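Local atomic coordinates of outer membrane protein TP0453 (Treponema pallidum, PDB entry 3K8G), a protein that might be involved in ligand transport, alters membrane permeability at acidic pH and, in its non-lipidated form, makes lipid vesicles more permeable. Residues A[33-38]-A[46-51]; A[108-113]-A[118-123]; A[227-232]-A[236-241]. One frame throughout, in Å; residues are numbered along the deposited sequence.

Contact 1. Residues A[33-38]-A[46-51]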
loop_
_atom_site.group_PDB
_atom_site.type_symbol
_atom_site.label_atom_id
_atom_site.label_comp_id
_atom_site.label_asym_id
_atom_site.label_seq_id
_atom_site.Cartn_x
_atom_site.Cartn_y
_atom_site.Cartn_z
ATOM N N LEU A 33 0.336 -9.430 -8.477
ATOM C CA LEU A 33 -0.051 -9.077 -7.110
ATOM C C LEU A 33 -1.069 -7.917 -7.075
ATOM O O LEU A 33 -2.096 -7.996 -6.406
ATOM C CB LEU A 33 1.182 -8.704 -6.282
ATOM C CG LEU A 33 0.855 -8.177 -4.881
ATOM C CD1 LEU A 33 0.319 -9.348 -4.078
ATOM C CD2 LEU A 33 2.095 -7.563 -4.223
ATOM N N ILE A 34 -0.768 -6.842 -7.790
ATOM C CA ILE A 34 -1.637 -5.657 -7.771
ATOM C C ILE A 34 -2.994 -6.004 -8.395
ATOM O O ILE A 34 -4.033 -5.603 -7.884
ATOM C CB ILE A 34 -0.994 -4.459 -8.494
ATOM C CG1 ILE A 34 0.259 -3.997 -7.747
ATOM C CG2 ILE A 34 -2.001 -3.295 -8.589
ATOM C CD1 ILE A 34 1.253 -3.219 -8.606
ATOM N N SER A 35 -2.976 -6.760 -9.497
ATOM C CA SER A 35 -4.217 -7.220 -10.111
ATOM C C SER A 35 -5.080 -7.966 -9.117
ATOM O O SER A 35 -6.269 -7.696 -9.031
ATOM C CB SER A 35 -3.945 -8.102 -11.340
ATOM O OG SER A 35 -3.544 -7.279 -12.423
ATOM N N ARG A 36 -4.485 -8.902 -8.371
ATOM C CA ARG A 36 -5.232 -9.697 -7.391
ATOM C C ARG A 36 -5.825 -8.847 -6.273
ATOM O O ARG A 36 -6.965 -9.066 -5.849
ATOM C CB ARG A 36 -4.343 -10.762 -6.755
ATOM C CG ARG A 36 -3.951 -11.884 -7.671
ATOM C CD ARG A 36 -3.043 -12.873 -6.928
ATOM N NE ARG A 36 -2.798 -14.065 -7.741
ATOM C CZ ARG A 36 -3.559 -15.158 -7.730
ATOM N NH1 ARG A 36 -4.620 -15.235 -6.934
ATOM N NH2 ARG A 36 -3.248 -16.183 -8.518
ATOM N N ILE A 37 -5.050 -7.894 -5.770
ATOM C CA ILE A 37 -5.585 -7.004 -4.737
ATOM C C ILE A 37 -6.779 -6.228 -5.271
ATOM O O ILE A 37 -7.824 -6.176 -4.625
ATOM C CB ILE A 37 -4.517 -6.042 -4.199
ATOM C CG1 ILE A 37 -3.422 -6.831 -3.492
ATOM C CG2 ILE A 37 -5.156 -4.999 -3.231
ATOM C CD1 ILE A 37 -2.162 -6.037 -3.271
ATOM N N ILE A 38 -6.636 -5.663 -6.468
ATOM C CA ILE A 38 -7.733 -4.900 -7.067
ATOM C C ILE A 38 -8.991 -5.757 -7.212
ATOM O O ILE A 38 -10.083 -5.337 -6.805
ATOM C CB ILE A 38 -7.322 -4.293 -8.412
ATOM C CG1 ILE A 38 -6.347 -3.137 -8.178
ATOM C CG2 ILE A 38 -8.570 -3.881 -9.264
ATOM C CD1 ILE A 38 -5.743 -2.617 -9.457
ATOM N N ASP A 46 -11.694 0.302 -15.209
ATOM C CA ASP A 46 -11.024 1.604 -15.171
ATOM C C ASP A 46 -9.788 1.559 -14.256
ATOM O O ASP A 46 -8.716 2.092 -14.595
ATOM C CB ASP A 46 -11.963 2.730 -14.692
ATOM C CG ASP A 46 -13.371 2.649 -15.285
ATOM O OD1 ASP A 46 -14.222 1.909 -14.746
ATOM O OD2 ASP A 46 -13.640 3.369 -16.268
ATOM N N ILE A 47 -9.940 0.923 -13.110
ATOM C CA ILE A 47 -8.813 0.827 -12.137
ATOM C C ILE A 47 -7.656 0.023 -12.722
ATOM O O ILE A 47 -6.503 0.463 -12.677
ATOM C CB ILE A 47 -9.261 0.253 -10.774
ATOM C CG1 ILE A 47 -10.495 0.997 -10.242
ATOM C CG2 ILE A 47 -8.121 0.332 -9.720
ATOM C CD1 ILE A 47 -10.249 2.469 -9.807
ATOM N N LYS A 48 -7.966 -1.134 -13.323
ATOM C CA LYS A 48 -6.941 -1.936 -14.001
ATOM C C LYS A 48 -6.302 -1.131 -15.119
ATOM O O LYS A 48 -5.079 -1.115 -15.258
ATOM C CB LYS A 48 -7.515 -3.270 -14.531
ATOM C CG LYS A 48 -7.650 -4.347 -13.461
ATOM C CD LYS A 48 -7.634 -5.757 -14.044
ATOM C CE LYS A 48 -7.730 -6.805 -12.928
ATOM N NZ LYS A 48 -7.491 -8.202 -13.423
ATOM N N LYS A 49 -7.126 -0.433 -15.904
ATOM C CA LYS A 49 -6.605 0.400 -16.983
ATOM C C LYS A 49 -5.633 1.462 -16.466
ATOM O O LYS A 49 -4.582 1.706 -17.083
ATOM C CB LYS A 49 -7.747 1.025 -17.800
ATOM C CG LYS A 49 -8.411 0.009 -18.758
ATOM C CD LYS A 49 -9.641 0.610 -19.458
ATOM C CE LYS A 49 -10.264 -0.363 -20.461
ATOM N NZ LYS A 49 -10.772 -1.578 -19.773
ATOM N N ILE A 50 -5.978 2.086 -15.339
ATOM C CA ILE A 50 -5.097 3.093 -14.719
ATOM C C ILE A 50 -3.769 2.459 -14.297
ATOM O O ILE A 50 -2.679 3.020 -14.571
ATOM C CB ILE A 50 -5.798 3.840 -13.545
ATOM C CG1 ILE A 50 -6.977 4.680 -14.085
ATOM C CG2 ILE A 50 -4.800 4.761 -12.780
ATOM C CD1 ILE A 50 -7.880 5.252 -13.022
ATOM N N VAL A 51 -3.860 1.291 -13.658
ATOM C CA VAL A 51 -2.659 0.573 -13.185
ATOM C C VAL A 51 -1.728 0.245 -14.337
ATOM O O VAL A 51 -0.519 0.402 -14.202
ATOM C CB VAL A 51 -2.982 -0.690 -12.336
ATOM C CG1 VAL A 51 -1.711 -1.311 -11.772
ATOM C CG2 VAL A 51 -3.813 -0.312 -11.180
#
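Segments 33-38 (of helix 31-41), carrying Ile38, and 46-51 (of helix 45-52), carrying Val51, run nearly antiparallel at 160°, their axes 10.7 Å apart at closest approach. Ile38 is the hub between them. Its CD1 lies 3.5 Å from Val51 CG2, a tight carbon-carbon contact in which the two side chains pass alongside, pointing opposite ways. The same CD1 also meets Ile47 CG2 at 3.8 Å, so a single methyl sits against two branches one helical turn apart. Ile38 CG1 stands anti to its own carbonyl carbon (chi1 -72°), and with the chain extended beyond it CD1 is carried across to the other helix. One turn back, Ile34 offers its CG2 branch to Val51 CG1 at 3.8 Å, the side chains crossing at a slant; the two methyls of Val51 are thereby shared between Ile34 and Ile38. Ile47 touches with its CG2 branch while its CD1 is led away from this helix. At the margin, the stretched Lys48 reaches over Ser35, its NZ 4.1 Å from Ser35 CB, without a hydrogen bond; Ser35 OG bonds back to Glu31 O, and Lys48 NZ has a long, weak ion pair with Glu39. No hydrogen bond joins the two segments, and the direct contact between them is van der Waals, made by branched aliphatic chains with the polar lysine along one flank. That division agrees with their assignment as amphipathic helices 2 and 3, and this apolar seam joins two of the helices that move away from helices 7 and 8 on opening.

Contact 2. Residues A[108-113]-A[118-123]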
loop_
_atom_site.group_PDB
_atom_site.type_symbol
_atom_site.label_atom_id
_atom_site.label_comp_id
_atom_site.label_asym_id
_atom_site.label_seq_id
_atom_site.Cartn_x
_atom_site.Cartn_y
_atom_site.Cartn_z
ATOM N N THR A 108 -15.534 4.101 -4.696
ATOM C CA THR A 108 -14.282 4.603 -5.263
ATOM C C THR A 108 -14.400 5.994 -5.865
ATOM O O THR A 108 -15.315 6.260 -6.654
ATOM C CB THR A 108 -13.708 3.623 -6.305
ATOM O OG1 THR A 108 -13.709 2.309 -5.758
ATOM C CG2 THR A 108 -12.261 3.984 -6.660
ATOM N N ASP A 109 -13.494 6.895 -5.447
ATOM C CA ASP A 109 -13.348 8.209 -6.047
ATOM C C ASP A 109 -11.980 8.330 -6.716
ATOM O O ASP A 109 -10.982 7.831 -6.204
ATOM C CB ASP A 109 -13.579 9.280 -4.986
ATOM C CG ASP A 109 -14.900 9.054 -4.236
ATOM O OD1 ASP A 109 -15.922 8.733 -4.919
ATOM O OD2 ASP A 109 -14.913 9.106 -2.992
ATOM N N VAL A 110 -11.945 8.960 -7.879
ATOM C CA VAL A 110 -10.726 9.027 -8.661
ATOM C C VAL A 110 -10.596 10.414 -9.234
ATOM O O VAL A 110 -11.582 11.002 -9.735
ATOM C CB VAL A 110 -10.658 7.969 -9.801
ATOM C CG1 VAL A 110 -9.301 8.044 -10.548
ATOM C CG2 VAL A 110 -10.917 6.549 -9.287
ATOM N N SER A 111 -9.367 10.912 -9.201
ATOM C CA SER A 111 -9.012 12.137 -9.882
ATOM C C SER A 111 -7.728 11.940 -10.630
ATOM O O SER A 111 -6.856 11.182 -10.187
ATOM C CB SER A 111 -8.753 13.265 -8.856
ATOM O OG SER A 111 -8.740 14.471 -9.587
ATOM N N ILE A 112 -7.583 12.634 -11.757
ATOM C CA ILE A 112 -6.317 12.654 -12.481
ATOM C C ILE A 112 -5.929 14.132 -12.548
ATOM O O ILE A 112 -6.203 14.811 -13.541
ATOM C CB ILE A 112 -6.406 12.054 -13.922
ATOM C CG1 ILE A 112 -7.136 10.702 -13.948
ATOM C CG2 ILE A 112 -5.005 11.944 -14.552
ATOM C CD1 ILE A 112 -6.425 9.599 -13.259
ATOM N N PRO A 113 -5.313 14.647 -11.479
ATOM C CA PRO A 113 -5.191 16.108 -11.404
ATOM C C PRO A 113 -4.118 16.713 -12.313
ATOM O O PRO A 113 -4.033 17.937 -12.402
ATOM C CB PRO A 113 -4.895 16.379 -9.922
ATOM C CG PRO A 113 -4.450 15.090 -9.350
ATOM C CD PRO A 113 -4.799 13.965 -10.278
ATOM N N SER A 118 -2.242 10.363 -10.505
ATOM C CA SER A 118 -3.612 9.898 -10.251
ATOM C C SER A 118 -3.846 9.791 -8.731
ATOM O O SER A 118 -2.913 9.517 -7.999
ATOM C CB SER A 118 -3.866 8.543 -10.900
ATOM O OG SER A 118 -2.912 7.550 -10.506
ATOM N N CYS A 119 -5.073 10.062 -8.275
ATOM C CA CYS A 119 -5.444 9.912 -6.854
ATOM C C CYS A 119 -6.708 9.085 -6.770
ATOM O O CYS A 119 -7.670 9.358 -7.482
ATOM C CB CYS A 119 -5.704 11.289 -6.207
ATOM S SG CYS A 119 -4.249 12.387 -6.231
ATOM N N VAL A 120 -6.719 8.093 -5.885
ATOM C CA VAL A 120 -7.840 7.184 -5.742
ATOM C C VAL A 120 -8.100 7.068 -4.259
ATOM O O VAL A 120 -7.162 6.912 -3.459
ATOM C CB VAL A 120 -7.514 5.767 -6.308
ATOM C CG1 VAL A 120 -8.625 4.749 -5.982
ATOM C CG2 VAL A 120 -7.272 5.836 -7.800
ATOM N N ILE A 121 -9.368 7.193 -3.885
ATOM C CA ILE A 121 -9.745 6.975 -2.516
ATOM C C ILE A 121 -10.825 5.907 -2.574
ATOM O O ILE A 121 -11.830 6.070 -3.293
ATOM C CB ILE A 121 -10.345 8.284 -1.893
ATOM C CG1 ILE A 121 -9.317 9.436 -1.957
ATOM C CG2 ILE A 121 -10.848 8.007 -0.458
ATOM C CD1 ILE A 121 -9.900 10.803 -1.527
ATOM N N PHE A 122 -10.607 4.823 -1.844
ATOM C CA PHE A 122 -11.503 3.675 -1.869
ATOM C C PHE A 122 -11.943 3.352 -0.452
ATOM O O PHE A 122 -11.116 3.304 0.462
ATOM C CB PHE A 122 -10.757 2.449 -2.428
ATOM C CG PHE A 122 -11.486 1.169 -2.197
ATOM C CD1 PHE A 122 -12.553 0.810 -3.028
ATOM C CD2 PHE A 122 -11.164 0.362 -1.106
ATOM C CE1 PHE A 122 -13.284 -0.377 -2.794
ATOM C CE2 PHE A 122 -11.886 -0.826 -0.868
ATOM C CZ PHE A 122 -12.937 -1.186 -1.699
ATOM N N GLY A 123 -13.222 3.086 -0.243
ATOM C CA GLY A 123 -13.617 2.489 1.037
ATOM C C GLY A 123 -15.012 2.811 1.503
ATOM O O GLY A 123 -15.920 2.916 0.698
#
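Thr108 meets the Phe122 ring at its edge: OG1 lies in the ring plane, 3.3 Å from Phe122 CD1, while the rings of His41 and Tyr256, from other parts of the chain, also meet this phenyl group. At the far end the Pro113 ring brings CG to 4.1 Å from Cys119 SG. The strands between them pair antiparallel. Asp109 and Ile121 exchange two backbone hydrogen bonds, of which Asp109 N to Ile121 O is almost straight at 176°; Ser111 and Cys119 form the second such pair, with Cys119 N 2.8 Å from Ser111 O. On the face bearing Thr108, Val110, Val120 and Phe122, the two valines lie side by side, with Val110 CG2 4.0 Å from Val120 CG2. With OG1 beside the backbone N (chi1 -48°) the Thr108 hydroxyl turns to Phe122, and the methyl CG2, on the other branch, reaches Val120 CG1 at 3.8 Å. Ile112 CD1 folds back to 3.6 Å from Ser118 CB. Helix 45-52 packs on the valine face through Ile47 and Ile50, while helix 130-135 lies behind the opposite face, touching Ser111, Pro113 and Ile121, where Asp109 is salt-bridged to Arg127. The hairpin lies between strands 67-74 and 101-104, antiparallel to both, the first beside 117-123 and the second beside 108-114.

Contact 3. Residues A[227-232]-A[236-241]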
loop_
_atom_site.group_PDB
_atom_site.type_symbol
_atom_site.label_atom_id
_atom_site.label_comp_id
_atom_site.label_asym_id
_atom_site.label_seq_id
_atom_site.Cartn_x
_atom_site.Cartn_y
_atom_site.Cartn_z
ATOM N N ALA A 227 12.944 -19.630 7.291
ATOM C CA ALA A 227 13.609 -18.344 7.137
ATOM C C ALA A 227 14.707 -18.182 8.178
ATOM O O ALA A 227 14.683 -18.833 9.227
ATOM C CB ALA A 227 12.580 -17.213 7.269
ATOM N N HIS A 228 15.676 -17.321 7.887
ATOM C CA HIS A 228 16.708 -16.973 8.858
ATOM C C HIS A 228 16.183 -15.876 9.793
ATOM O O HIS A 228 15.653 -14.851 9.340
ATOM C CB HIS A 228 17.984 -16.549 8.142
ATOM C CG HIS A 228 18.639 -17.662 7.369
ATOM N ND1 HIS A 228 19.992 -17.689 7.100
ATOM C CD2 HIS A 228 18.128 -18.801 6.837
ATOM C CE1 HIS A 228 20.282 -18.784 6.417
ATOM N NE2 HIS A 228 19.168 -19.476 6.243
ATOM N N ILE A 229 16.314 -16.101 11.095
ATOM C CA ILE A 229 15.769 -15.190 12.088
ATOM C C ILE A 229 16.849 -14.803 13.067
ATOM O O ILE A 229 17.618 -15.655 13.516
ATOM C CB ILE A 229 14.553 -15.826 12.812
ATOM C CG1 ILE A 229 13.433 -16.081 11.796
ATOM C CG2 ILE A 229 14.055 -14.936 13.962
ATOM C CD1 ILE A 229 12.101 -16.549 12.380
ATOM N N HIS A 230 16.928 -13.514 13.385
ATOM C CA HIS A 230 17.767 -13.063 14.505
ATOM C C HIS A 230 17.203 -11.821 15.178
ATOM O O HIS A 230 16.370 -11.108 14.593
ATOM C CB HIS A 230 19.201 -12.796 14.044
ATOM C CG HIS A 230 19.307 -11.852 12.888
ATOM N ND1 HIS A 230 19.739 -10.552 13.031
ATOM C CD2 HIS A 230 19.070 -12.025 11.569
ATOM C CE1 HIS A 230 19.751 -9.959 11.851
ATOM N NE2 HIS A 230 19.360 -10.836 10.945
ATOM N N VAL A 231 17.670 -11.559 16.395
ATOM C CA VAL A 231 17.290 -10.361 17.135
ATOM C C VAL A 231 18.443 -9.366 17.050
ATOM O O VAL A 231 19.615 -9.762 17.107
ATOM C CB VAL A 231 16.916 -10.696 18.605
ATOM C CG1 VAL A 231 16.609 -9.425 19.420
ATOM C CG2 VAL A 231 15.712 -11.617 18.626
ATOM N N GLU A 232 18.106 -8.095 16.855
ATOM C CA GLU A 232 19.072 -7.001 16.839
ATOM C C GLU A 232 18.510 -5.893 17.721
ATOM O O GLU A 232 17.491 -5.287 17.382
ATOM C CB GLU A 232 19.262 -6.443 15.422
ATOM C CG GLU A 232 19.904 -7.394 14.388
ATOM C CD GLU A 232 20.357 -6.647 13.127
ATOM O OE1 GLU A 232 20.380 -7.250 12.033
ATOM O OE2 GLU A 232 20.689 -5.448 13.225
ATOM N N LEU A 236 13.121 -7.883 16.054
ATOM C CA LEU A 236 13.158 -9.209 15.469
ATOM C C LEU A 236 13.283 -9.074 13.962
ATOM O O LEU A 236 12.447 -8.432 13.324
ATOM C CB LEU A 236 11.876 -9.956 15.818
ATOM C CG LEU A 236 11.851 -11.424 15.356
ATOM C CD1 LEU A 236 12.829 -12.248 16.205
ATOM C CD2 LEU A 236 10.433 -11.987 15.424
ATOM N N ILE A 237 14.313 -9.700 13.394
ATOM C CA ILE A 237 14.557 -9.668 11.954
ATOM C C ILE A 237 14.325 -11.044 11.370
ATOM O O ILE A 237 14.893 -12.031 11.842
ATOM C CB ILE A 237 16.000 -9.236 11.639
ATOM C CG1 ILE A 237 16.398 -8.008 12.476
ATOM C CG2 ILE A 237 16.220 -9.070 10.105
ATOM C CD1 ILE A 237 15.790 -6.709 12.012
ATOM N N ILE A 238 13.467 -11.102 10.363
ATOM C CA ILE A 238 13.191 -12.310 9.623
ATOM C C ILE A 238 13.641 -12.049 8.207
ATOM O O ILE A 238 13.199 -11.082 7.572
ATOM C CB ILE A 238 11.699 -12.676 9.663
ATOM C CG1 ILE A 238 11.245 -12.818 11.133
ATOM C CG2 ILE A 238 11.445 -13.963 8.845
ATOM C CD1 ILE A 238 9.785 -13.150 11.328
ATOM N N GLU A 239 14.556 -12.873 7.701
ATOM C CA GLU A 239 14.902 -12.748 6.291
ATOM C C GLU A 239 14.732 -14.035 5.504
ATOM O O GLU A 239 14.923 -15.144 6.022
ATOM C CB GLU A 239 16.297 -12.141 6.119
ATOM C CG GLU A 239 17.281 -12.530 7.215
ATOM C CD GLU A 239 18.403 -11.513 7.409
ATOM O OE1 GLU A 239 18.657 -10.692 6.495
ATOM O OE2 GLU A 239 19.026 -11.521 8.492
ATOM N N ASP A 240 14.355 -13.856 4.248
ATOM C CA ASP A 240 14.206 -14.930 3.289
ATOM C C ASP A 240 12.957 -15.743 3.587
ATOM O O ASP A 240 12.914 -16.922 3.303
ATOM C CB ASP A 240 15.457 -15.818 3.247
ATOM C CG ASP A 240 16.732 -15.024 3.024
ATOM O OD1 ASP A 240 17.721 -15.252 3.776
ATOM O OD2 ASP A 240 16.743 -14.173 2.102
ATOM N N GLY A 241 11.940 -15.099 4.162
ATOM C CA GLY A 241 10.629 -15.730 4.286
ATOM C C GLY A 241 9.993 -15.781 2.914
ATOM O O GLY A 241 10.395 -15.026 2.014
#
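A beta hairpin joins strand 228-232 to strand 236-239, and across it His230 and Glu239 form a His-carboxylate hydrogen bond, NE2 to OE2 at 2.6 Å. The acceptor lies nearly in the imidazole plane, with ring and carboxylate planes 30° apart, although the bond is bent at the hydrogen (140°). Ile237, paired directly with His230 and on the same face as both, puts its CB over one face of the ring, 3.9 Å from the centroid, in a CH-pi contact. His230 CG lies between the backbone N and the carbonyl carbon (chi1 54°), which brings the ring across to Ile237 and Glu239. The carboxylate at the edge and the carbon over one face would restrict the ring's rotation. Paired backbone hydrogen bonds link His228 with Glu239 and His230 with Ile237. The other side is apolar: Leu236 CD1 sits 3.7 Å from Ile229 CG2 and 3.8 Å from Val231 CG2, and Ala227 CB is 3.8 Å from Ile238 CG2. Asp240 and Gly241 both face Tyr202, forming a G1 beta bulge where the chain turns a corner. Helix 215-225 packs against Ile229 and Val231 from this apolar side; strand 199-207 pairs with the other side of 236-241, and 228-232 is the outermost strand at this end.

Contacts 1 and 2 touch directly, their centres about 13 Å apart. The branches of helix 46-51 that contact 1 does not use face the sheet: Ile50 CD1 is 4.0 Å from Val110 CG1, and Ile47 CD1 is 4.0 Å from Thr108 CG2. Segment 46-51 therefore rests on the hairpin face bearing Thr108 and Val110, while segment 33-38 packs on strand 21-26. Bound methylpentanediol, probably from the crystallisation liquor, lies near Val51 and Ser118. Contacts 2 and 3 lie on opposite sides of the chain's centre, about 37 Å apart between centres; contact 1 is about 31 Å from contact 3. Helix 215-225, beside contact 3, is amphipathic helix 8; helices 2, 3 and 9 move away from helices 7 and 8 when the hydrophobic cavity opens.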